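Local coordinates for protein JamJ (PDB 5DOZ) that acts as an NADPH-dependent enoyl reductase of a polyketide synthase, one whose reaction probably closes a cyclopropane ring on a carrier-protein-bound substrate, at residues A14-L19 and T69-L74; F78-V83 and V100-C105; S116-V121 and D284-Y289; I252-I257 and P274-E279. All coordinates share one frame; numbering follows the deposited sequence.

How the contacts relate
Contact 4 lies in the NADPH site and the other three lie farther off. In it the loop after strand 247-251 and the link from strand 271-274 into helix 277-283 hold the nicotinamide and its ribose. Contact 2 is a strand pair in the GroES-like sheet, and reaches contact 4 where Phe78 CD1 lies 4.0 Å from Leu278 CD1. Contact 3, its centre about 11 Å from that of contact 2, adds strand 120-122 to the same sheet, with Asn119 ND2 2.9 Å from Ile103 O; its Tyr288 OH comes within 3.3 Å of Leu278 CD2. Contact 1 stands apart at the surface, its centre about 23 Å from those of contacts 2 and 4.

Contact 1 (A14-L19 and T69-L74); sequences ASYGLL and TSVDHL
Tyr16 lies with one face of its ring against Val71 in a CH-pi contact that joins the hairpin loop between strands 9-13 and 22-26 to a short 3-10 turn, 71-73. The methyl CG2 of Val71 sits 3.6 Å from the ring centroid and only 9° off the ring normal, so it rests over the middle of the ring. Val71 CG2 stands anti to its own backbone N, with CG1 at chi1 71°; this sends one methyl to the ring and leaves the other, CG1, 3.4 Å from Ala14 O. The side chains of Tyr16 and Val71 overlap lengthwise, and the phenol oxygen OH ends 3.5 Å from Val71 CA. Leu74 comes instead to the edge of the ring. A flat tyrosine suits this place, giving a broad apolar face to one methyl and a rim to Leu74, while Lys12 ties the turn back to strand 9-13 through Asp72 O and Leu74 O. A serine in place of Tyr16 takes away the ring and would probably open a gap between the loop and the 3-10 turn. At the rim, Tyr16 CE1 is 3.5 Å from Leu74 CD2.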
# COMPACT_ATOMS: atom_id res chain seq x y z
N ALA A 14 -24.22 -2.99 -4.54
CA ALA A 14 -25.27 -2.96 -5.57
C ALA A 14 -25.40 -1.58 -6.24
O ALA A 14 -26.08 -1.45 -7.26
CB ALA A 14 -26.60 -3.42 -5.00
N SER A 15 -24.76 -0.58 -5.65
CA SER A 15 -24.69 0.77 -6.21
C SER A 15 -23.60 1.58 -5.52
O SER A 15 -23.31 1.36 -4.34
CB SER A 15 -26.03 1.49 -6.08
OG SER A 15 -26.39 1.65 -4.72
N TYR A 16 -23.00 2.51 -6.25
CA TYR A 16 -21.91 3.35 -5.76
C TYR A 16 -22.36 4.41 -4.74
O TYR A 16 -23.55 4.69 -4.60
CB TYR A 16 -21.24 4.05 -6.94
CG TYR A 16 -20.51 3.12 -7.89
CD1 TYR A 16 -19.40 2.39 -7.47
CD2 TYR A 16 -20.92 2.98 -9.22
CE1 TYR A 16 -18.72 1.56 -8.33
CE2 TYR A 16 -20.24 2.14 -10.09
CZ TYR A 16 -19.14 1.43 -9.64
OH TYR A 16 -18.44 0.58 -10.47
N GLY A 17 -21.40 4.99 -4.01
CA GLY A 17 -21.64 6.22 -3.25
C GLY A 17 -21.82 6.15 -1.74
O GLY A 17 -21.58 7.15 -1.05
N LEU A 18 -22.24 5.00 -1.23
CA LEU A 18 -22.50 4.82 0.21
C LEU A 18 -21.94 3.50 0.73
O LEU A 18 -22.15 2.45 0.11
CB LEU A 18 -24.01 4.90 0.50
CG LEU A 18 -24.79 6.16 0.11
CD1 LEU A 18 -26.22 5.82 -0.26
CD2 LEU A 18 -24.74 7.22 1.21
N LEU A 19 -21.23 3.54 1.86
CA LEU A 19 -20.57 2.35 2.41
C LEU A 19 -21.55 1.34 3.00
O LEU A 19 -21.24 0.15 3.07
CB LEU A 19 -19.52 2.74 3.46
CG LEU A 19 -18.36 3.67 3.06
CD1 LEU A 19 -17.37 3.79 4.20
CD2 LEU A 19 -17.66 3.20 1.80
N THR A 69 -17.47 -2.32 -16.20
CA THR A 69 -18.44 -1.45 -16.86
C THR A 69 -19.55 -1.01 -15.90
O THR A 69 -20.05 0.12 -15.99
CB THR A 69 -19.09 -2.12 -18.09
OG1 THR A 69 -19.73 -3.35 -17.69
CG2 THR A 69 -18.04 -2.42 -19.16
N SER A 70 -19.93 -1.91 -15.00
CA SER A 70 -20.98 -1.63 -14.04
C SER A 70 -20.52 -1.92 -12.62
O SER A 70 -19.48 -2.57 -12.42
CB SER A 70 -22.23 -2.46 -14.36
OG SER A 70 -22.10 -3.79 -13.89
N VAL A 71 -21.30 -1.46 -11.65
CA VAL A 71 -21.06 -1.70 -10.23
C VAL A 71 -21.11 -3.20 -9.89
O VAL A 71 -20.43 -3.66 -8.98
CB VAL A 71 -22.05 -0.88 -9.37
CG1 VAL A 71 -23.47 -1.43 -9.45
CG2 VAL A 71 -21.58 -0.80 -7.93
N ASP A 72 -21.91 -3.94 -10.66
CA ASP A 72 -22.09 -5.38 -10.49
C ASP A 72 -20.82 -6.17 -10.76
O ASP A 72 -20.71 -7.33 -10.35
CB ASP A 72 -23.21 -5.88 -11.41
CG ASP A 72 -24.51 -5.12 -11.22
OD1 ASP A 72 -24.78 -4.65 -10.09
OD2 ASP A 72 -25.27 -5.00 -12.20
N HIS A 73 -19.87 -5.55 -11.46
CA HIS A 73 -18.61 -6.21 -11.80
C HIS A 73 -17.48 -5.84 -10.83
O HIS A 73 -16.36 -6.35 -10.94
CB HIS A 73 -18.21 -5.88 -13.24
CG HIS A 73 -19.29 -6.17 -14.24
ND1 HIS A 73 -19.74 -5.24 -15.15
CD2 HIS A 73 -20.03 -7.29 -14.46
CE1 HIS A 73 -20.69 -5.77 -15.89
NE2 HIS A 73 -20.89 -7.01 -15.49
N LEU A 74 -17.78 -4.95 -9.88
CA LEU A 74 -16.77 -4.48 -8.93
C LEU A 74 -16.57 -5.49 -7.79
O LEU A 74 -17.52 -5.95 -7.16
CB LEU A 74 -17.13 -3.09 -8.38
CG LEU A 74 -16.10 -2.32 -7.54
CD1 LEU A 74 -14.83 -2.00 -8.33
CD2 LEU A 74 -16.72 -1.04 -6.99

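Contact 2 (F78-V83 and V100-C105); sequences FEAVGV and VMVIGC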
# COMPACT_ATOMS: atom_id res chain seq x y z
N PHE A 78 -7.10 -5.95 -2.47
CA PHE A 78 -5.89 -5.84 -3.29
C PHE A 78 -4.73 -6.71 -2.79
O PHE A 78 -3.70 -6.83 -3.46
CB PHE A 78 -5.42 -4.38 -3.36
CG PHE A 78 -6.32 -3.49 -4.18
CD1 PHE A 78 -6.21 -3.46 -5.57
CD2 PHE A 78 -7.25 -2.66 -3.56
CE1 PHE A 78 -7.03 -2.63 -6.32
CE2 PHE A 78 -8.06 -1.83 -4.31
CZ PHE A 78 -7.96 -1.82 -5.69
N GLU A 79 -4.92 -7.31 -1.62
CA GLU A 79 -3.91 -8.12 -0.95
C GLU A 79 -4.60 -8.95 0.13
O GLU A 79 -5.72 -8.62 0.54
CB GLU A 79 -2.84 -7.22 -0.31
CG GLU A 79 -3.42 -6.07 0.49
CD GLU A 79 -2.39 -5.27 1.27
OE1 GLU A 79 -1.31 -5.80 1.57
OE2 GLU A 79 -2.68 -4.08 1.58
N ALA A 80 -3.93 -9.99 0.61
CA ALA A 80 -4.46 -10.86 1.67
C ALA A 80 -3.41 -11.83 2.20
O ALA A 80 -2.29 -11.89 1.71
CB ALA A 80 -5.67 -11.65 1.16
N VAL A 81 -3.79 -12.58 3.22
CA VAL A 81 -3.02 -13.74 3.64
C VAL A 81 -4.00 -14.92 3.62
O VAL A 81 -5.20 -14.73 3.74
CB VAL A 81 -2.37 -13.54 5.03
CG1 VAL A 81 -3.42 -13.43 6.13
CG2 VAL A 81 -1.39 -14.67 5.33
N GLY A 82 -3.47 -16.13 3.45
CA GLY A 82 -4.31 -17.31 3.47
C GLY A 82 -3.54 -18.60 3.25
O GLY A 82 -2.33 -18.65 3.47
N VAL A 83 -4.26 -19.63 2.82
CA VAL A 83 -3.67 -20.95 2.66
C VAL A 83 -4.08 -21.54 1.31
O VAL A 83 -5.24 -21.46 0.91
CB VAL A 83 -4.02 -21.89 3.87
CG1 VAL A 83 -5.53 -22.02 4.07
CG2 VAL A 83 -3.37 -23.26 3.72
N VAL A 100 0.52 -18.33 2.54
CA VAL A 100 0.98 -17.34 1.58
C VAL A 100 0.36 -15.98 1.83
O VAL A 100 -0.71 -15.87 2.42
CB VAL A 100 0.70 -17.79 0.11
CG1 VAL A 100 1.46 -19.07 -0.23
CG2 VAL A 100 -0.80 -17.99 -0.13
N MET A 101 1.07 -14.95 1.39
CA MET A 101 0.51 -13.62 1.27
C MET A 101 0.12 -13.42 -0.19
O MET A 101 0.85 -13.85 -1.10
CB MET A 101 1.51 -12.56 1.71
CG MET A 101 1.90 -12.67 3.18
SD MET A 101 3.35 -11.67 3.57
CE MET A 101 4.65 -12.64 2.83
N VAL A 102 -1.03 -12.80 -0.42
CA VAL A 102 -1.44 -12.44 -1.77
C VAL A 102 -1.13 -10.96 -1.98
O VAL A 102 -1.30 -10.16 -1.07
CB VAL A 102 -2.95 -12.68 -2.02
CG1 VAL A 102 -3.30 -12.37 -3.47
CG2 VAL A 102 -3.35 -14.10 -1.67
N ILE A 103 -0.64 -10.63 -3.17
CA ILE A 103 -0.36 -9.24 -3.53
C ILE A 103 -0.86 -8.96 -4.95
O ILE A 103 -0.50 -9.66 -5.90
CB ILE A 103 1.15 -8.89 -3.47
CG1 ILE A 103 1.87 -9.62 -2.32
CG2 ILE A 103 1.36 -7.39 -3.37
CD1 ILE A 103 2.69 -10.81 -2.76
N GLY A 104 -1.71 -7.95 -5.07
CA GLY A 104 -2.06 -7.39 -6.37
C GLY A 104 -3.24 -8.01 -7.10
O GLY A 104 -3.39 -7.83 -8.30
N CYS A 105 -4.07 -8.75 -6.36
CA CYS A 105 -5.33 -9.25 -6.89
C CYS A 105 -6.38 -8.14 -6.77
O CYS A 105 -6.09 -7.07 -6.23
CB CYS A 105 -5.77 -10.48 -6.10
SG CYS A 105 -5.99 -10.16 -4.33
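Ala80 sets its methyl beside the side chain of Val102, CB to CB 4.3 Å, on one face of an antiparallel beta hairpin in the GroES-like part of the chain. The two form a hydrogen-bonded pair: Ala80 N gives to Val102 O at 3.1 Å, and Val102 N gives back to Ala80 O. Gly82 and Val100 repeat the pattern two residues along, whereas Glu79 with Ile103 and Val81 with Met101 are non-hydrogen-bonded pairs whose side chains emerge on the other face. The strand segments run 153° apart in direction, close to antiparallel, with the twist usual in a sheet. On the face of Val81, its CG1 stands at chi1 66°, which leaves CG2 anti to the backbone N and against the partner strand, 3.2 Å from Val100 O; the same methyl approaches Met101 CG more loosely. Small Ala80 and Gly82 leave the face they share with Val100 and Val102 to the two valines.

Beyond the regular pairing the chains stay joined, since Gly104 N gives to Phe78 O at 2.8 Å. Gly104 can turn here because its positive phi of 89° suits a residue without a side chain. Next to it, the CA of Phe78 meets Cys105 O at 3.2 Å in a CA-H...O contact. Glu79 extends its carboxylate away from the hairpin, where OE2 forms a salt bridge with Arg332 and OE1 accepts from Ile137 N in helix 136-149. Strand 37-45 pairs with 79-87 on one side, and strand 120-122 continues the sheet beyond 99-103.

Contact 3 (S116-V121 and D284-Y289); sequences SPNNLV and DNQLYY
Asn118 and Tyr288 both carry CG anti to the carbonyl carbon (chi1 -73° and -61°), and these rotations bring the asparagine side chain beside the turn at Asn285 and the tyrosine ring against the loop ahead of strand 120-122. The ring presents its edge rather than a face: Tyr288 CD2 is 3.6 Å from Asn118 O, which lies near the ring plane. Asn119 ND2 also meets that edge, at CE2, with its amide turned 72° from the ring, while its strongest bond is to Ile103 O in the next strand. Asn118 CB packs on Asn285 O at 3.5 Å. Val121 supplies a methyl, CG1, near Tyr288 O. Phe281, in helix 277-283, stacks on the tyrosine ring.

Asp284 suits the start of the turn because its OD1 accepts from Gln286 N at 3.0 Å, a capping bond. No direct hydrogen bond crosses between the segments. Instead, one water donates to Asn118 O at 3.2 Å and to Asn285 O at 2.8 Å, and accepts from Tyr289 N at 2.8 Å. The loop before strand 120-122 thus meets the turn into helix 287-293 by van der Waals contact, and one water makes the polar link.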
# COMPACT_ATOMS: atom_id res chain seq x y z
N SER A 116 -2.70 -16.02 -10.10
CA SER A 116 -1.41 -16.47 -10.59
C SER A 116 -0.48 -16.81 -9.42
O SER A 116 -0.57 -16.18 -8.36
CB SER A 116 -0.79 -15.37 -11.45
OG SER A 116 0.57 -15.65 -11.77
N PRO A 117 0.42 -17.79 -9.62
CA PRO A 117 1.48 -18.05 -8.64
C PRO A 117 2.50 -16.91 -8.54
O PRO A 117 3.32 -16.90 -7.63
CB PRO A 117 2.15 -19.32 -9.17
CG PRO A 117 1.84 -19.34 -10.62
CD PRO A 117 0.45 -18.76 -10.73
N ASN A 118 2.45 -15.97 -9.49
CA ASN A 118 3.32 -14.78 -9.46
C ASN A 118 2.77 -13.70 -8.52
O ASN A 118 3.48 -12.75 -8.18
CB ASN A 118 3.51 -14.21 -10.87
CG ASN A 118 4.42 -15.08 -11.75
OD1 ASN A 118 5.51 -15.49 -11.33
ND2 ASN A 118 4.00 -15.32 -12.98
N ASN A 119 1.52 -13.86 -8.11
CA ASN A 119 0.90 -12.96 -7.15
C ASN A 119 1.01 -13.45 -5.70
O ASN A 119 0.41 -12.87 -4.79
CB ASN A 119 -0.56 -12.70 -7.53
CG ASN A 119 -0.69 -11.83 -8.77
OD1 ASN A 119 -0.42 -12.27 -9.89
ND2 ASN A 119 -1.08 -10.58 -8.57
N LEU A 120 1.82 -14.48 -5.49
CA LEU A 120 1.96 -15.09 -4.16
C LEU A 120 3.40 -15.08 -3.67
O LEU A 120 4.33 -15.32 -4.43
CB LEU A 120 1.45 -16.54 -4.19
CG LEU A 120 0.03 -16.85 -4.66
CD1 LEU A 120 -0.16 -18.36 -4.71
CD2 LEU A 120 -1.01 -16.23 -3.74
N VAL A 121 3.57 -14.82 -2.38
CA VAL A 121 4.86 -15.00 -1.74
C VAL A 121 4.67 -15.82 -0.46
O VAL A 121 3.56 -15.88 0.07
CB VAL A 121 5.60 -13.66 -1.45
CG1 VAL A 121 5.93 -12.93 -2.74
CG2 VAL A 121 4.79 -12.77 -0.52
N ASP A 284 6.39 -6.31 -15.39
CA ASP A 284 7.34 -7.32 -14.93
C ASP A 284 6.66 -8.22 -13.90
O ASP A 284 6.51 -7.84 -12.73
CB ASP A 284 8.60 -6.64 -14.35
CG ASP A 284 9.57 -7.64 -13.71
OD1 ASP A 284 9.46 -8.86 -13.96
OD2 ASP A 284 10.45 -7.19 -12.93
N ASN A 285 6.26 -9.41 -14.33
CA ASN A 285 5.53 -10.34 -13.46
C ASN A 285 6.42 -10.98 -12.38
O ASN A 285 5.92 -11.72 -11.52
CB ASN A 285 4.81 -11.43 -14.27
CG ASN A 285 3.75 -10.87 -15.23
OD1 ASN A 285 3.28 -9.74 -15.08
ND2 ASN A 285 3.36 -11.69 -16.20
N GLN A 286 7.71 -10.67 -12.42
CA GLN A 286 8.66 -11.15 -11.41
C GLN A 286 8.83 -10.17 -10.25
O GLN A 286 9.39 -10.53 -9.21
CB GLN A 286 10.04 -11.43 -12.04
CG GLN A 286 10.08 -12.59 -13.03
CD GLN A 286 9.55 -13.88 -12.45
OE1 GLN A 286 10.01 -14.36 -11.41
NE2 GLN A 286 8.56 -14.46 -13.12
N LEU A 287 8.35 -8.93 -10.43
CA LEU A 287 8.56 -7.85 -9.46
C LEU A 287 8.29 -8.21 -8.00
O LEU A 287 9.09 -7.86 -7.12
CB LEU A 287 7.76 -6.60 -9.83
CG LEU A 287 7.92 -5.43 -8.84
CD1 LEU A 287 9.25 -4.70 -9.05
CD2 LEU A 287 6.74 -4.48 -8.93
N TYR A 288 7.17 -8.88 -7.73
CA TYR A 288 6.83 -9.28 -6.36
C TYR A 288 7.85 -10.27 -5.80
O TYR A 288 8.29 -10.14 -4.66
CB TYR A 288 5.40 -9.82 -6.25
CG TYR A 288 4.31 -8.83 -6.63
CD1 TYR A 288 4.46 -7.46 -6.41
CD2 TYR A 288 3.11 -9.27 -7.20
CE1 TYR A 288 3.47 -6.55 -6.77
CE2 TYR A 288 2.11 -8.37 -7.55
CZ TYR A 288 2.30 -7.01 -7.33
OH TYR A 288 1.31 -6.11 -7.69
N TYR A 289 8.23 -11.25 -6.61
CA TYR A 289 9.25 -12.23 -6.23
C TYR A 289 10.56 -11.55 -5.84
O TYR A 289 11.11 -11.82 -4.77
CB TYR A 289 9.47 -13.24 -7.37
CG TYR A 289 10.64 -14.20 -7.18
CD1 TYR A 289 10.49 -15.36 -6.43
CD2 TYR A 289 11.87 -13.94 -7.77
CE1 TYR A 289 11.55 -16.25 -6.26
CE2 TYR A 289 12.94 -14.82 -7.61
CZ TYR A 289 12.78 -15.97 -6.85
OH TYR A 289 13.83 -16.84 -6.68
O HOH W 1 6.51 -11.79 -8.75

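Contact 4 (I252-I257 and P274-E279); sequences ISKRKI and PFDLLE. With NDP (NADPH dihydro-nicotinamide-adenine-dinucleotide phosphate), chain E.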
# COMPACT_ATOMS: atom_id res chain seq x y z
N ILE A 252 3.01 8.35 -5.22
CA ILE A 252 2.22 7.10 -5.25
C ILE A 252 0.71 7.36 -5.34
O ILE A 252 -0.09 6.42 -5.32
CB ILE A 252 2.54 6.16 -4.06
CG1 ILE A 252 1.96 6.70 -2.75
CG2 ILE A 252 4.04 5.92 -3.96
CD1 ILE A 252 2.09 5.75 -1.57
N SER A 253 0.36 8.64 -5.46
CA SER A 253 -1.03 9.10 -5.41
C SER A 253 -1.94 8.45 -6.44
O SER A 253 -3.01 7.93 -6.08
CB SER A 253 -1.07 10.62 -5.57
OG SER A 253 -2.38 11.07 -5.80
N LYS A 254 -1.53 8.47 -7.71
CA LYS A 254 -2.34 7.94 -8.82
C LYS A 254 -3.63 8.73 -9.08
O LYS A 254 -4.54 8.25 -9.76
CB LYS A 254 -2.68 6.45 -8.60
CG LYS A 254 -1.48 5.55 -8.36
CD LYS A 254 -1.91 4.10 -8.22
CE LYS A 254 -2.70 3.84 -6.95
NZ LYS A 254 -2.63 2.40 -6.57
N ARG A 255 -3.71 9.94 -8.52
CA ARG A 255 -4.88 10.80 -8.70
C ARG A 255 -4.40 12.23 -8.86
O ARG A 255 -3.70 12.76 -7.99
CB ARG A 255 -5.83 10.75 -7.49
CG ARG A 255 -6.32 9.36 -7.08
CD ARG A 255 -7.22 9.42 -5.84
NE ARG A 255 -6.67 10.24 -4.75
CZ ARG A 255 -5.82 9.81 -3.82
NH1 ARG A 255 -5.37 8.56 -3.83
NH2 ARG A 255 -5.40 10.65 -2.87
N LYS A 256 -4.77 12.84 -9.99
CA LYS A 256 -4.44 14.23 -10.29
C LYS A 256 -2.97 14.56 -10.02
O LYS A 256 -2.66 15.45 -9.22
CB LYS A 256 -5.37 15.19 -9.53
CG LYS A 256 -6.86 14.96 -9.76
CD LYS A 256 -7.32 15.45 -11.12
CE LYS A 256 -8.82 15.24 -11.30
NZ LYS A 256 -9.29 15.64 -12.65
N ILE A 257 -2.07 13.84 -10.68
CA ILE A 257 -0.63 14.07 -10.54
C ILE A 257 -0.06 14.89 -11.70
O ILE A 257 -0.63 14.93 -12.79
CB ILE A 257 0.16 12.74 -10.37
CG1 ILE A 257 0.02 11.86 -11.62
CG2 ILE A 257 -0.28 12.01 -9.11
CD1 ILE A 257 1.14 10.85 -11.80
N PRO A 274 6.74 8.83 -10.53
CA PRO A 274 5.36 8.40 -10.34
C PRO A 274 5.26 6.91 -10.67
O PRO A 274 5.71 6.50 -11.74
CB PRO A 274 4.60 9.22 -11.38
CG PRO A 274 5.58 9.37 -12.50
CD PRO A 274 6.93 9.47 -11.84
N PHE A 275 4.69 6.12 -9.78
CA PHE A 275 4.51 4.70 -10.09
C PHE A 275 3.25 4.13 -9.46
O PHE A 275 2.83 4.54 -8.38
CB PHE A 275 5.75 3.88 -9.67
CG PHE A 275 5.79 3.54 -8.21
CD1 PHE A 275 6.31 4.44 -7.29
CD2 PHE A 275 5.30 2.32 -7.75
CE1 PHE A 275 6.35 4.13 -5.95
CE2 PHE A 275 5.32 2.01 -6.40
CZ PHE A 275 5.86 2.91 -5.50
N ASP A 276 2.66 3.17 -10.17
CA ASP A 276 1.54 2.37 -9.69
C ASP A 276 2.07 0.94 -9.56
O ASP A 276 2.41 0.32 -10.57
CB ASP A 276 0.38 2.47 -10.69
CG ASP A 276 -0.77 1.51 -10.39
OD1 ASP A 276 -0.54 0.39 -9.87
OD2 ASP A 276 -1.92 1.87 -10.71
N LEU A 277 2.15 0.44 -8.33
CA LEU A 277 2.77 -0.87 -8.05
C LEU A 277 2.24 -2.00 -8.93
O LEU A 277 3.02 -2.75 -9.52
CB LEU A 277 2.64 -1.24 -6.56
CG LEU A 277 3.34 -2.50 -6.05
CD1 LEU A 277 4.85 -2.35 -6.04
CD2 LEU A 277 2.84 -2.86 -4.65
N LEU A 278 0.91 -2.12 -9.03
CA LEU A 278 0.30 -3.20 -9.80
C LEU A 278 0.51 -3.01 -11.30
O LEU A 278 0.56 -3.98 -12.06
CB LEU A 278 -1.19 -3.38 -9.48
CG LEU A 278 -1.75 -3.32 -8.05
CD1 LEU A 278 -3.02 -4.16 -7.95
CD2 LEU A 278 -0.77 -3.72 -6.95
N GLU A 279 0.64 -1.75 -11.72
CA GLU A 279 1.03 -1.40 -13.09
C GLU A 279 2.47 -1.86 -13.36
O GLU A 279 2.77 -2.33 -14.46
CB GLU A 279 0.87 0.11 -13.31
CG GLU A 279 1.45 0.70 -14.59
CD GLU A 279 1.34 2.22 -14.65
OE1 GLU A 279 0.34 2.78 -14.16
OE2 GLU A 279 2.25 2.87 -15.21
PA NDP E . -4.12 5.11 4.37
O1A NDP E . -5.61 5.36 4.33
O2A NDP E . -3.54 4.15 5.38
O5B NDP E . -3.37 6.52 4.61
C5B NDP E . -4.02 7.77 4.40
C4B NDP E . -3.36 8.77 5.33
O4B NDP E . -3.47 10.08 4.76
C3B NDP E . -4.03 8.84 6.70
O3B NDP E . -3.38 8.01 7.67
C2B NDP E . -3.85 10.28 7.10
O2B NDP E . -2.69 10.37 7.92
C1B NDP E . -3.56 11.03 5.81
N9A NDP E . -4.63 11.99 5.49
C8A NDP E . -5.95 11.77 5.57
N7A NDP E . -6.64 12.87 5.20
C5A NDP E . -5.74 13.82 4.87
C6A NDP E . -5.78 15.22 4.40
N6A NDP E . -6.96 15.85 4.18
N1A NDP E . -4.60 15.85 4.18
C2A NDP E . -3.42 15.25 4.38
N3A NDP E . -3.31 13.98 4.82
C4A NDP E . -4.42 13.23 5.07
O3 NDP E . -3.61 4.73 2.89
PN NDP E . -2.22 4.02 2.49
O1N NDP E . -1.14 4.42 3.46
O2N NDP E . -2.49 2.57 2.24
O5D NDP E . -1.88 4.70 1.07
C5D NDP E . -1.73 6.12 0.93
C4D NDP E . -1.98 6.54 -0.52
O4D NDP E . -1.16 5.81 -1.42
C3D NDP E . -3.41 6.28 -0.96
O3D NDP E . -3.81 7.37 -1.78
C2D NDP E . -3.32 5.00 -1.77
O2D NDP E . -4.37 4.85 -2.74
C1D NDP E . -1.95 5.12 -2.40
N1N NDP E . -1.34 3.82 -2.70
C2N NDP E . -0.77 3.66 -3.90
C3N NDP E . 0.05 2.57 -4.17
C7N NDP E . 0.87 2.56 -5.44
O7N NDP E . 1.20 1.51 -5.95
N7N NDP E . 1.22 3.72 -5.98
C4N NDP E . 0.02 1.36 -3.27
C5N NDP E . -0.53 1.70 -1.96
C6N NDP E . -1.26 2.87 -1.75
P2B NDP E . -2.49 11.60 8.92
O1X NDP E . -3.70 11.56 9.83
O2X NDP E . -1.19 11.24 9.58
O3X NDP E . -2.41 12.82 8.03
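The carboxamide nitrogen N7N of NADPH is gripped by two backbone carbonyls, Ile252 O at 3.1 Å and Phe275 O at 3.0 Å, which follow neighbouring strands of the Rossmann fold, 247-251 and 271-274. Leu277 N gives to O7N at 2.8 Å, nearly straight at 164°. Three backbone atoms therefore hold both ends of the amide, which should keep the carboxamide in one rotation. N7N also lies over one face of the Phe275 ring. Ile252 and Phe275 lie alongside each other, CG2 of the one 3.5 Å from CE1 of the other; the isoleucine's CD1 ends close to the ribose O4D. Asp276 suits the N-cap of helix 277-283, its OD1 accepting from Glu279 N. Its OD2 is 3.3 Å from Lys254 CD, where the lysine chain crosses at about a right angle before a bend (chi3 -69°) takes NZ to 3.5 Å from C2N of the nicotinamide. Lys254 NZ stays 4.2 Å from Asp276 OD2, too far for a salt bridge, though the opposite charges suit each other. An alanine in place of Lys254 removes this chain and would probably open a gap between Asp276 and the nicotinamide. At the ribose, Arg255 NH1 gives to O3D at 2.8 Å, in the guanidinium plane.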